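Local coordinates for mandelate racemase/muconate lactonizing enzyme (Roseovarius nubinhibens, PDB 2QDD), which probably acts as a magnesium-dependent enzyme of the mandelate racemase/muconate lactonizing branch of the enolase superfamily, its exact reaction being unknown, at residues W218-C223 against G263-P268. Residues are numbered along the deposited sequence; the frame is centred on the assembly and turned at random.
Sequences WIEQPC and GVKIKP
Lys265 NZ faces both carboxylate oxygens of Glu220 across the interior of the modified TIM barrel, (beta/alpha)7beta, 3.0 Å from OE1 and 3.1 Å from OE2. The ammonium sits beyond both oxygens but tilted out of the carboxylate plane, in a salt bridge whose two hydrogen bonds are weak. Both side chains run extended beyond CG and meet at about a right angle. Glu220 has CG anti to its backbone N (chi1 -169°), which sends the carboxylate across to the lysine end; Lys265 CE also lies 3.4 Å from Glu220 OE1.

This is a worked example of how enolase-superfamily barrels gather charge at the C-terminal ends of their strands. Glu220 is a magnesium ligand, and its OE2 lies close to like-charged oxygens of two further ligands, Asp196 and Asp243; with no magnesium modelled in this chain, Lys265 probably offsets part of this negative charge. Lys267 NZ lies 5.3 Å from Glu220 OE2 and forms a salt bridge with Asp243. Replacing Glu220 by a glutamine would probably weaken metal binding and leave the ammonium of Lys265 without its charged mate on this strand.

Toward the N-terminal strand ends the contact turns to van der Waals packing. The six-membered ring of Trp218 turns its edge to the Gly263 backbone, CH2 reaching 3.6 Å from Gly263 N near the ring plane. Gly263 lacks a CB, and one built there would lie 2.7 Å from Trp218 CH2.

Glu220 and Val264 have the nearest CA atoms, 8.7 Å apart, because strand 240-242 runs between their strands. Met241 of that middle strand touches Trp218, Glu220 and Lys265, while strand 290-293 flanks 263-266 on its other side, bringing Gln290 against Trp218 and His292 against Lys265.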
loop_
_atom_site.group_PDB
_atom_site.type_symbol
_atom_site.label_atom_id
_atom_site.label_comp_id
_atom_site.label_asym_id
_atom_site.label_seq_id
_atom_site.Cartn_x
_atom_site.Cartn_y
_atom_site.Cartn_z
ATOM N N TRP A 218 23.044 -16.662 5.679
ATOM C CA TRP A 218 21.712 -16.899 6.248
ATOM C C TRP A 218 21.584 -16.489 7.708
ATOM O O TRP A 218 22.451 -16.795 8.527
ATOM C CB TRP A 218 21.362 -18.380 6.160
ATOM C CG TRP A 218 20.825 -18.847 4.841
ATOM C CD1 TRP A 218 21.455 -19.663 3.946
ATOM C CD2 TRP A 218 19.531 -18.571 4.291
ATOM N NE1 TRP A 218 20.646 -19.896 2.864
ATOM C CE2 TRP A 218 19.457 -19.244 3.050
ATOM C CE3 TRP A 218 18.432 -17.816 4.720
ATOM C CZ2 TRP A 218 18.325 -19.190 2.239
ATOM C CZ3 TRP A 218 17.308 -17.754 3.905
ATOM C CH2 TRP A 218 17.265 -18.433 2.677
ATOM N N ILE A 219 20.493 -15.794 8.022
ATOM C CA ILE A 219 20.104 -15.535 9.404
ATOM C C ILE A 219 18.777 -16.221 9.666
ATOM O O ILE A 219 17.775 -15.929 9.004
ATOM C CB ILE A 219 19.969 -14.015 9.702
ATOM C CG1 ILE A 219 21.242 -13.251 9.314
ATOM C CG2 ILE A 219 19.599 -13.777 11.173
ATOM C CD1 ILE A 219 22.537 -13.752 9.965
ATOM N N GLU A 220 18.778 -17.141 10.624
ATOM C CA GLU A 220 17.583 -17.907 10.939
ATOM C C GLU A 220 16.832 -17.255 12.088
ATOM O O GLU A 220 17.396 -17.051 13.172
ATOM C CB GLU A 220 17.932 -19.361 11.257
ATOM C CG GLU A 220 16.728 -20.293 11.333
ATOM C CD GLU A 220 17.068 -21.655 11.928
ATOM O OE1 GLU A 220 18.179 -22.171 11.660
ATOM O OE2 GLU A 220 16.217 -22.213 12.660
ATOM N N GLN A 221 15.570 -16.917 11.810
ATOM C CA GLN A 221 14.580 -16.440 12.782
ATOM C C GLN A 221 15.138 -15.532 13.892
ATOM O O GLN A 221 15.270 -15.958 15.046
ATOM C CB GLN A 221 13.752 -17.614 13.332
ATOM C CG GLN A 221 12.557 -17.216 14.203
ATOM C CD GLN A 221 11.271 -17.040 13.445
ATOM O OE1 GLN A 221 10.905 -17.869 12.620
ATOM N NE2 GLN A 221 10.551 -15.966 13.748
ATOM N N PRO A 222 15.498 -14.281 13.538
ATOM C CA PRO A 222 16.165 -13.431 14.523
ATOM C C PRO A 222 15.245 -13.004 15.677
ATOM O O PRO A 222 15.710 -12.840 16.804
ATOM C CB PRO A 222 16.639 -12.227 13.695
ATOM C CG PRO A 222 15.737 -12.184 12.516
ATOM C CD PRO A 222 15.312 -13.599 12.241
ATOM N N CYS A 223 13.951 -12.866 15.393
ATOM C CA CYS A 223 12.986 -12.324 16.343
ATOM C C CYS A 223 11.803 -13.275 16.550
ATOM O O CYS A 223 11.702 -14.303 15.887
ATOM C CB CYS A 223 12.504 -10.952 15.867
ATOM S SG CYS A 223 13.824 -9.723 15.639
ATOM N N GLY A 263 13.676 -17.966 2.654
ATOM C CA GLY A 263 13.665 -19.372 3.000
ATOM C C GLY A 263 12.838 -19.638 4.235
ATOM O O GLY A 263 12.671 -18.752 5.086
ATOM N N VAL A 264 12.310 -20.858 4.323
ATOM C CA VAL A 264 11.682 -21.367 5.547
ATOM C C VAL A 264 12.237 -22.743 5.956
ATOM O O VAL A 264 12.700 -23.505 5.112
ATOM C CB VAL A 264 10.118 -21.420 5.461
ATOM C CG1 VAL A 264 9.530 -20.058 5.067
ATOM C CG2 VAL A 264 9.639 -22.517 4.502
ATOM N N LYS A 265 12.203 -23.036 7.256
ATOM C CA LYS A 265 12.273 -24.412 7.751
ATOM C C LYS A 265 10.884 -25.016 7.803
ATOM O O LYS A 265 9.930 -24.357 8.221
ATOM C CB LYS A 265 12.880 -24.462 9.154
ATOM C CG LYS A 265 14.351 -24.128 9.211
ATOM C CD LYS A 265 14.971 -24.666 10.478
ATOM C CE LYS A 265 16.467 -24.815 10.331
ATOM N NZ LYS A 265 17.150 -24.965 11.646
ATOM N N ILE A 266 10.771 -26.269 7.373
ATOM C CA ILE A 266 9.525 -27.019 7.528
ATOM C C ILE A 266 9.716 -28.183 8.498
ATOM O O ILE A 266 10.617 -29.013 8.327
ATOM C CB ILE A 266 8.967 -27.541 6.181
ATOM C CG1 ILE A 266 9.012 -26.441 5.116
ATOM C CG2 ILE A 266 7.534 -28.052 6.358
ATOM C CD1 ILE A 266 8.941 -26.972 3.728
ATOM N N LYS A 267 8.873 -28.216 9.529
ATOM C CA LYS A 267 8.945 -29.230 10.568
ATOM C C LYS A 267 7.551 -29.781 10.828
ATOM O O LYS A 267 6.690 -29.047 11.306
ATOM C CB LYS A 267 9.537 -28.645 11.856
ATOM C CG LYS A 267 10.968 -28.163 11.708
ATOM C CD LYS A 267 11.561 -27.776 13.022
ATOM C CE LYS A 267 12.758 -26.884 12.796
ATOM N NZ LYS A 267 13.318 -26.433 14.097
ATOM N N PRO A 268 7.324 -31.070 10.506
ATOM C CA PRO A 268 6.015 -31.727 10.612
ATOM C C PRO A 268 5.313 -31.563 11.969
ATOM O O PRO A 268 4.104 -31.337 12.000
ATOM C CB PRO A 268 6.340 -33.202 10.353
ATOM C CG PRO A 268 7.551 -33.172 9.510
ATOM C CD PRO A 268 8.351 -31.995 9.987
#